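Local coordinates for methanogen homoaconitase small subunit (Methanocaldococcus jannaschii, PDB 2PKP), which forms, with its large partner subunit, a hydro-lyase that converts (R)-homocitrate through cis-homoaconitate to homoisocitrate in 2-oxosuberate biosynthesis, at residues G5-F10 / V54-E59; Q69-I74 / R93-V98; G78-I83 / G99-I104. All coordinates share one frame; numbering follows the deposited sequence.

All three contacts are largely buried and belong to the parallel strands of a mixed sheet and the helices that pack on it. Contacts 1 and 3 are strand pairings in the same sheet and are joined directly, because strands 54-57 and 81-84 are neighbours: A57 N lies 2.7 Å from I83 O, a probable hydrogen bond. Contact 2 has no hydrogen bond between its segments; there, helices 68-75 and 89-98 meet through aliphatic side chains. It touches both strand contacts, with I74 packing on I55 and on L100. The centre of contact 3 lies about 3 Å from that of the chain, those of contacts 2 and 1 about 7 and about 10 Å; in contact 1, R6 is exposed.

Contact 1: G5-F10 / V54-E59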
loop_
_atom_site.group_PDB
_atom_site.type_symbol
_atom_site.label_atom_id
_atom_site.label_comp_id
_atom_site.label_asym_id
_atom_site.label_seq_id
_atom_site.Cartn_x
_atom_site.Cartn_y
_atom_site.Cartn_z
ATOM N N GLY A 5 7.799 4.668 6.303
ATOM C CA GLY A 5 8.756 4.733 5.213
ATOM C C GLY A 5 9.717 5.896 5.353
ATOM O O GLY A 5 9.718 6.592 6.370
ATOM N N ARG A 6 10.535 6.110 4.330
ATOM C CA ARG A 6 11.498 7.194 4.357
ATOM C C ARG A 6 10.843 8.507 3.932
ATOM O O ARG A 6 10.057 8.548 2.985
ATOM C CB ARG A 6 12.691 6.876 3.443
ATOM C CG ARG A 6 13.824 7.897 3.542
ATOM C CD ARG A 6 15.012 7.525 2.654
ATOM N NE ARG A 6 15.621 6.257 3.054
ATOM C CZ ARG A 6 16.174 6.030 4.244
ATOM N NH1 ARG A 6 16.203 6.988 5.163
ATOM N NH2 ARG A 6 16.690 4.839 4.521
ATOM N N ALA A 7 11.180 9.574 4.644
ATOM C CA ALA A 7 10.633 10.891 4.365
ATOM C C ALA A 7 11.464 11.658 3.336
ATOM O O ALA A 7 12.688 11.674 3.405
ATOM C CB ALA A 7 10.557 11.689 5.659
ATOM N N HIS A 8 10.793 12.285 2.377
ATOM C CA HIS A 8 11.485 13.090 1.374
ATOM C C HIS A 8 10.952 14.485 1.641
ATOM O O HIS A 8 9.793 14.785 1.353
ATOM C CB HIS A 8 11.146 12.619 -0.040
ATOM C CG HIS A 8 11.640 11.237 -0.343
ATOM N ND1 HIS A 8 10.898 10.104 -0.079
ATOM C CD2 HIS A 8 12.821 10.806 -0.842
ATOM C CE1 HIS A 8 11.601 9.036 -0.405
ATOM N NE2 HIS A 8 12.772 9.431 -0.869
ATOM N N LYS A 9 11.804 15.322 2.223
ATOM C CA LYS A 9 11.407 16.662 2.614
ATOM C C LYS A 9 11.590 17.792 1.607
ATOM O O LYS A 9 12.637 17.930 0.979
ATOM C CB LYS A 9 12.102 17.044 3.923
ATOM C CG LYS A 9 11.629 18.384 4.434
ATOM C CD LYS A 9 12.053 18.676 5.849
ATOM C CE LYS A 9 11.243 19.860 6.389
ATOM N NZ LYS A 9 11.558 20.164 7.797
ATOM N N PHE A 10 10.552 18.609 1.498
ATOM C CA PHE A 10 10.523 19.759 0.604
ATOM C C PHE A 10 10.072 20.979 1.413
ATOM O O PHE A 10 9.589 20.835 2.543
ATOM C CB PHE A 10 9.550 19.485 -0.539
ATOM C CG PHE A 10 9.932 18.302 -1.381
ATOM C CD1 PHE A 10 10.720 18.463 -2.518
ATOM C CD2 PHE A 10 9.521 17.021 -1.028
ATOM C CE1 PHE A 10 11.093 17.364 -3.296
ATOM C CE2 PHE A 10 9.888 15.912 -1.796
ATOM C CZ PHE A 10 10.674 16.082 -2.932
ATOM N N VAL A 54 7.229 8.483 1.990
ATOM C CA VAL A 54 6.331 9.587 2.284
ATOM C C VAL A 54 6.936 10.931 1.895
ATOM O O VAL A 54 8.117 11.182 2.128
ATOM C CB VAL A 54 6.000 9.605 3.808
ATOM C CG1 VAL A 54 5.078 10.758 4.146
ATOM C CG2 VAL A 54 5.371 8.273 4.211
ATOM N N ILE A 55 6.121 11.787 1.294
ATOM C CA ILE A 55 6.576 13.117 0.921
ATOM C C ILE A 55 6.226 14.002 2.101
ATOM O O ILE A 55 5.121 13.928 2.636
ATOM C CB ILE A 55 5.846 13.661 -0.326
ATOM C CG1 ILE A 55 6.312 12.913 -1.580
ATOM C CG2 ILE A 55 6.112 15.160 -0.457
ATOM C CD1 ILE A 55 5.548 13.290 -2.829
ATOM N N VAL A 56 7.179 14.822 2.516
ATOM C CA VAL A 56 6.981 15.728 3.635
ATOM C C VAL A 56 7.258 17.143 3.128
ATOM O O VAL A 56 8.287 17.390 2.495
ATOM C CB VAL A 56 7.936 15.349 4.792
ATOM C CG1 VAL A 56 7.781 16.326 5.956
ATOM C CG2 VAL A 56 7.638 13.918 5.245
ATOM N N ALA A 57 6.337 18.070 3.376
ATOM C CA ALA A 57 6.525 19.434 2.895
ATOM C C ALA A 57 6.090 20.513 3.872
ATOM O O ALA A 57 5.544 20.230 4.945
ATOM C CB ALA A 57 5.799 19.618 1.570
ATOM N N GLY A 58 6.332 21.757 3.477
ATOM C CA GLY A 58 5.979 22.890 4.309
ATOM C C GLY A 58 4.560 23.366 4.087
ATOM O O GLY A 58 3.628 22.570 3.981
ATOM N N GLU A 59 4.396 24.678 3.994
ATOM C CA GLU A 59 3.080 25.271 3.805
ATOM C C GLU A 59 2.579 25.209 2.373
ATOM O O GLU A 59 3.361 25.163 1.421
ATOM C CB GLU A 59 3.103 26.744 4.246
ATOM C CG GLU A 59 3.499 26.958 5.688
ATOM C CD GLU A 59 2.351 26.715 6.644
ATOM O OE1 GLU A 59 1.404 25.996 6.270
ATOM O OE2 GLU A 59 2.398 27.234 7.779
#
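A7 and V56 meet through methyl groups, A7 CB standing 3.7 Å from V56 CG2. I55, whose side chain is on the face opposite A7 and V56, reaches the ring of F10 just past the strand end: the CG2 branch lies 3.9 Å from F10 CD2 and approaches the ring obliquely. Two torsions bring these atoms together, since I55 CG2 is anti to its own backbone N, while F10 CG is anti to the carbonyl carbon (chi1 -61°). F10 CB approaches A57 CB, at a looser 4.3 Å.

The backbones between these two layers of side chains carry the polar part of the contact. V54 N donates to R6 O, H8 N to V54 O at 2.9 Å, V56 N to H8 O, and F10 N to V56 O at 2.8 Å. The third of these is nearly straight at its hydrogen (174°), yet V56 N sits above the carbonyl plane of H8; F10 N faces V56 O almost end-on. The same V56 O receives a CA-H...O contact from K9 CA at 3.2 Å, so a hydrogen bond and a weaker CA-H contact share the carbonyl of buried V56.

Further out, the extended side chain of K9 leads away from the pairing, and its NZ is held by the carbonyls of T107 and I110. Strand 115-119 flanks strand 2-9 on its far edge, and I83 bonds to the backbone of I55 and A57. Bridges A7-V54, H8-I55 and K9-V56, with segment axes 36° apart, identify a twisted parallel pair within the mixed sheet of the aconitase swivel-domain fold.

Contact 2: Q69-I74 / R93-V98; sequences QAVIAI and RNAINV
The axes of helix segments 69-74 and 93-98 come within 9.0 Å and cross at -50°, their backbones nearest at V71 and A95, whose CA atoms are 5.6 Å apart. V71 points at the second helix and fills this approach with both methyls. Its CG1, anti to the carbonyl carbon (chi1 -59°), comes within 3.6 Å of A95 N on the backbone and also touches N94 CB at 3.8 Å. The other branch, CG2, meets V98 CG2 at 3.6 Å, the two valines crossing obliquely, while the side chains of V71 and N94 are set at about a right angle. Both helices belong to the parallel beta/alpha half of the swivel domain: helix 68-75 leads into strand 81-84, and helix 89-98 crosses from that strand to strand 101-104. An alanine at V71 would remove both methyls and is likely to open a gap between the helices, leaving V98 CG2 without its nearest neighbour across the contact. Further along, I72 CG1 makes only a loose approach to V98 CG1, at 4.4 Å. Outside the pair, I72 packs on P30 and L33 of helix 30-34, and V71 also touches F91, one turn before A95 in helix 89-98.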
loop_
_atom_site.group_PDB
_atom_site.type_symbol
_atom_site.label_atom_id
_atom_site.label_comp_id
_atom_site.label_asym_id
_atom_site.label_seq_id
_atom_site.Cartn_x
_atom_site.Cartn_y
_atom_site.Cartn_z
ATOM N N GLN A 69 -3.488 15.089 -12.174
ATOM C CA GLN A 69 -2.233 14.417 -12.488
ATOM C C GLN A 69 -1.198 14.536 -11.379
ATOM O O GLN A 69 -0.367 13.650 -11.207
ATOM C CB GLN A 69 -1.641 14.959 -13.794
ATOM C CG GLN A 69 -2.427 14.578 -15.037
ATOM C CD GLN A 69 -3.393 15.659 -15.471
ATOM O OE1 GLN A 69 -4.098 16.249 -14.650
ATOM N NE2 GLN A 69 -3.436 15.923 -16.774
ATOM N N ALA A 70 -1.240 15.635 -10.637
ATOM C CA ALA A 70 -0.293 15.841 -9.551
ATOM C C ALA A 70 -0.447 14.762 -8.477
ATOM O O ALA A 70 0.543 14.184 -8.026
ATOM C CB ALA A 70 -0.489 17.217 -8.941
ATOM N N VAL A 71 -1.687 14.490 -8.072
ATOM C CA VAL A 71 -1.934 13.484 -7.048
ATOM C C VAL A 71 -1.723 12.088 -7.599
ATOM O O VAL A 71 -1.354 11.179 -6.864
ATOM C CB VAL A 71 -3.371 13.593 -6.456
ATOM C CG1 VAL A 71 -3.571 14.972 -5.852
ATOM C CG2 VAL A 71 -4.411 13.311 -7.515
ATOM N N ILE A 72 -1.963 11.918 -8.896
ATOM C CA ILE A 72 -1.773 10.622 -9.535
ATOM C C ILE A 72 -0.275 10.323 -9.658
ATOM O O ILE A 72 0.144 9.174 -9.555
ATOM C CB ILE A 72 -2.441 10.587 -10.935
ATOM C CG1 ILE A 72 -3.966 10.604 -10.769
ATOM C CG2 ILE A 72 -1.997 9.349 -11.713
ATOM C CD1 ILE A 72 -4.733 10.584 -12.082
ATOM N N ALA A 73 0.520 11.370 -9.862
ATOM C CA ALA A 73 1.969 11.233 -9.986
ATOM C C ALA A 73 2.544 10.757 -8.660
ATOM O O ALA A 73 3.439 9.916 -8.626
ATOM C CB ALA A 73 2.592 12.569 -10.371
ATOM N N ILE A 74 2.024 11.305 -7.568
ATOM C CA ILE A 74 2.471 10.926 -6.235
ATOM C C ILE A 74 2.006 9.502 -5.913
ATOM O O ILE A 74 2.812 8.632 -5.570
ATOM C CB ILE A 74 1.909 11.904 -5.173
ATOM C CG1 ILE A 74 2.454 13.314 -5.434
ATOM C CG2 ILE A 74 2.285 11.431 -3.769
ATOM C CD1 ILE A 74 1.813 14.402 -4.581
ATOM N N ARG A 93 -8.522 18.026 -2.012
ATOM C CA ARG A 93 -9.708 17.355 -2.519
ATOM C C ARG A 93 -9.329 16.251 -3.501
ATOM O O ARG A 93 -9.822 15.123 -3.398
ATOM C CB ARG A 93 -10.628 18.375 -3.198
ATOM C CG ARG A 93 -11.892 17.779 -3.796
ATOM C CD ARG A 93 -12.755 18.849 -4.454
ATOM N NE ARG A 93 -12.149 19.415 -5.659
ATOM C CZ ARG A 93 -11.918 18.727 -6.773
ATOM N NH1 ARG A 93 -12.238 17.442 -6.839
ATOM N NH2 ARG A 93 -11.377 19.327 -7.827
ATOM N N ASN A 94 -8.452 16.572 -4.448
ATOM C CA ASN A 94 -8.017 15.589 -5.436
ATOM C C ASN A 94 -7.329 14.411 -4.766
ATOM O O ASN A 94 -7.539 13.258 -5.148
ATOM C CB ASN A 94 -7.068 16.224 -6.458
ATOM C CG ASN A 94 -7.772 17.213 -7.373
ATOM O OD1 ASN A 94 -8.992 17.160 -7.539
ATOM N ND2 ASN A 94 -7.004 18.110 -7.983
ATOM N N ALA A 95 -6.507 14.702 -3.763
ATOM C CA ALA A 95 -5.794 13.652 -3.050
ATOM C C ALA A 95 -6.795 12.673 -2.438
ATOM O O ALA A 95 -6.677 11.461 -2.610
ATOM C CB ALA A 95 -4.917 14.256 -1.962
ATOM N N ILE A 96 -7.775 13.211 -1.719
ATOM C CA ILE A 96 -8.807 12.390 -1.092
ATOM C C ILE A 96 -9.480 11.497 -2.134
ATOM O O ILE A 96 -9.646 10.292 -1.933
ATOM C CB ILE A 96 -9.912 13.262 -0.444
ATOM C CG1 ILE A 96 -9.326 14.129 0.675
ATOM C CG2 ILE A 96 -11.034 12.372 0.086
ATOM C CD1 ILE A 96 -8.777 13.343 1.846
ATOM N N ASN A 97 -9.856 12.095 -3.258
ATOM C CA ASN A 97 -10.540 11.355 -4.309
ATOM C C ASN A 97 -9.766 10.245 -5.016
ATOM O O ASN A 97 -10.383 9.395 -5.654
ATOM C CB ASN A 97 -11.132 12.333 -5.324
ATOM C CG ASN A 97 -12.267 13.157 -4.730
ATOM O OD1 ASN A 97 -12.995 12.685 -3.853
ATOM N ND2 ASN A 97 -12.432 14.380 -5.213
ATOM N N VAL A 98 -8.436 10.239 -4.917
ATOM C CA VAL A 98 -7.648 9.168 -5.535
ATOM C C VAL A 98 -7.082 8.238 -4.473
ATOM O O VAL A 98 -6.351 7.302 -4.785
ATOM C CB VAL A 98 -6.456 9.691 -6.384
ATOM C CG1 VAL A 98 -6.968 10.540 -7.547
ATOM C CG2 VAL A 98 -5.486 10.469 -5.510
#

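Contact 3: G78-I83 / G99-I104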
loop_
_atom_site.group_PDB
_atom_site.type_symbol
_atom_site.label_atom_id
_atom_site.label_comp_id
_atom_site.label_asym_id
_atom_site.label_seq_id
_atom_site.Cartn_x
_atom_site.Cartn_y
_atom_site.Cartn_z
ATOM N N GLY A 78 3.966 4.964 -5.423
ATOM C CA GLY A 78 3.825 4.061 -4.299
ATOM C C GLY A 78 3.751 4.833 -2.994
ATOM O O GLY A 78 3.943 4.268 -1.921
ATOM N N ILE A 79 3.477 6.134 -3.090
ATOM C CA ILE A 79 3.364 6.993 -1.915
ATOM C C ILE A 79 1.908 7.055 -1.463
ATOM O O ILE A 79 1.034 7.500 -2.203
ATOM C CB ILE A 79 3.882 8.407 -2.235
ATOM C CG1 ILE A 79 5.381 8.332 -2.540
ATOM C CG2 ILE A 79 3.598 9.358 -1.071
ATOM C CD1 ILE A 79 5.984 9.633 -3.022
ATOM N N LYS A 80 1.657 6.605 -0.238
ATOM C CA LYS A 80 0.310 6.573 0.317
ATOM C C LYS A 80 -0.093 7.834 1.074
ATOM O O LYS A 80 -1.280 8.090 1.266
ATOM C CB LYS A 80 0.163 5.360 1.244
ATOM C CG LYS A 80 -1.208 5.217 1.895
ATOM C CD LYS A 80 -2.298 4.962 0.868
ATOM C CE LYS A 80 -3.634 4.681 1.541
ATOM N NZ LYS A 80 -4.691 4.345 0.545
ATOM N N ALA A 81 0.887 8.620 1.506
ATOM C CA ALA A 81 0.577 9.832 2.247
ATOM C C ALA A 81 1.566 10.966 2.042
ATOM O O ALA A 81 2.729 10.758 1.702
ATOM C CB ALA A 81 0.472 9.512 3.747
ATOM N N VAL A 82 1.075 12.176 2.266
ATOM C CA VAL A 82 1.887 13.372 2.157
ATOM C C VAL A 82 1.675 14.106 3.462
ATOM O O VAL A 82 0.537 14.319 3.881
ATOM C CB VAL A 82 1.415 14.279 1.000
ATOM C CG1 VAL A 82 2.217 15.561 0.979
ATOM C CG2 VAL A 82 1.557 13.545 -0.313
ATOM N N ILE A 83 2.766 14.471 4.117
ATOM C CA ILE A 83 2.671 15.203 5.369
ATOM C C ILE A 83 3.086 16.643 5.092
ATOM O O ILE A 83 4.165 16.883 4.554
ATOM C CB ILE A 83 3.615 14.610 6.438
ATOM C CG1 ILE A 83 3.347 13.112 6.604
ATOM C CG2 ILE A 83 3.405 15.322 7.773
ATOM C CD1 ILE A 83 4.357 12.412 7.528
ATOM N N GLY A 99 -7.414 8.498 -3.212
ATOM C CA GLY A 99 -6.920 7.648 -2.139
ATOM C C GLY A 99 -5.560 8.035 -1.570
ATOM O O GLY A 99 -4.925 7.240 -0.878
ATOM N N LEU A 100 -5.103 9.247 -1.866
ATOM C CA LEU A 100 -3.816 9.726 -1.353
ATOM C C LEU A 100 -4.125 10.467 -0.056
ATOM O O LEU A 100 -4.906 11.414 -0.053
ATOM C CB LEU A 100 -3.159 10.676 -2.364
ATOM C CG LEU A 100 -1.811 11.298 -1.997
ATOM C CD1 LEU A 100 -0.785 10.199 -1.736
ATOM C CD2 LEU A 100 -1.350 12.220 -3.127
ATOM N N ILE A 101 -3.505 10.045 1.040
ATOM C CA ILE A 101 -3.772 10.650 2.344
ATOM C C ILE A 101 -3.002 11.919 2.699
ATOM O O ILE A 101 -1.780 11.908 2.849
ATOM C CB ILE A 101 -3.536 9.625 3.476
ATOM C CG1 ILE A 101 -4.362 8.365 3.214
ATOM C CG2 ILE A 101 -3.929 10.235 4.822
ATOM C CD1 ILE A 101 -3.954 7.175 4.074
ATOM N N PRO A 102 -3.718 13.037 2.853
ATOM C CA PRO A 102 -3.074 14.300 3.204
ATOM C C PRO A 102 -3.067 14.392 4.729
ATOM O O PRO A 102 -4.122 14.346 5.369
ATOM C CB PRO A 102 -3.989 15.356 2.583
ATOM C CG PRO A 102 -5.064 14.560 1.823
ATOM C CD PRO A 102 -5.136 13.257 2.548
ATOM N N ILE A 103 -1.879 14.510 5.306
ATOM C CA ILE A 103 -1.736 14.603 6.750
ATOM C C ILE A 103 -1.142 15.960 7.135
ATOM O O ILE A 103 -0.156 16.396 6.544
ATOM C CB ILE A 103 -0.835 13.464 7.256
ATOM C CG1 ILE A 103 -1.550 12.129 7.030
ATOM C CG2 ILE A 103 -0.483 13.672 8.722
ATOM C CD1 ILE A 103 -0.668 10.937 7.183
ATOM N N ILE A 104 -1.757 16.628 8.106
ATOM C CA ILE A 104 -1.278 17.932 8.572
ATOM C C ILE A 104 -0.449 17.781 9.845
ATOM O O ILE A 104 -0.860 17.094 10.775
ATOM C CB ILE A 104 -2.462 18.888 8.854
ATOM C CG1 ILE A 104 -3.190 19.194 7.543
ATOM C CG2 ILE A 104 -1.962 20.191 9.511
ATOM C CD1 ILE A 104 -4.415 20.080 7.714
#
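A81 CB touches I101 and I103 of strand 101-104, 4.0 Å from I101 CB and 3.9 Å from I103 CD1. I103, two residues on, reaches A81 through its CD1, with CG1 anti to the carbonyl carbon (chi1 -66°) and the chain then extended. I83 CG1 adds a looser touch on I103 CB, and I118 of strand 115-119 packs against A81, I83 and I103 on this face. Strands 81-84 and 101-104 are the two ends of a beta-alpha-beta crossover, with helix 89-98 as its connection, and they run parallel with segment axes 21° apart.

V82 and P102 occupy the other face of the sheet, where P102 packs on Y92, A95 and I96 of the connecting helix. L100 enters just ahead of its strand. One of its methyls, CD1, abuts I79 O at 3.3 Å, an apolar group against a carbonyl, while CD2 makes a loose contact with V82 CG2.

Three backbone bonds join the two segments, the first of them just ahead of strand 81-84: I101 N to K80 O, V82 N to I101 O at 2.9 Å, and I103 N to V82 O at 2.8 Å. The last two donors face their carbonyls nearly end-on, whereas I101 N is tilted from the carbonyl plane of K80. P102, lacking an amide hydrogen, occupies a position between the bonding amides of I101 and I103.

The polar edge lies where helix 89-98 ends in a Schellman motif at G99, whose positive phi lets the chain turn into the strand. K80 bends at chi2 (64°) and passes I101, its CE 3.6 Å from I101 CD1. Its NZ forms a long, weak ion pair with E51 of the second subunit. Beyond I101 CD1, K80 NZ also donates to G99 O at 3.2 Å, in the carbonyl plane.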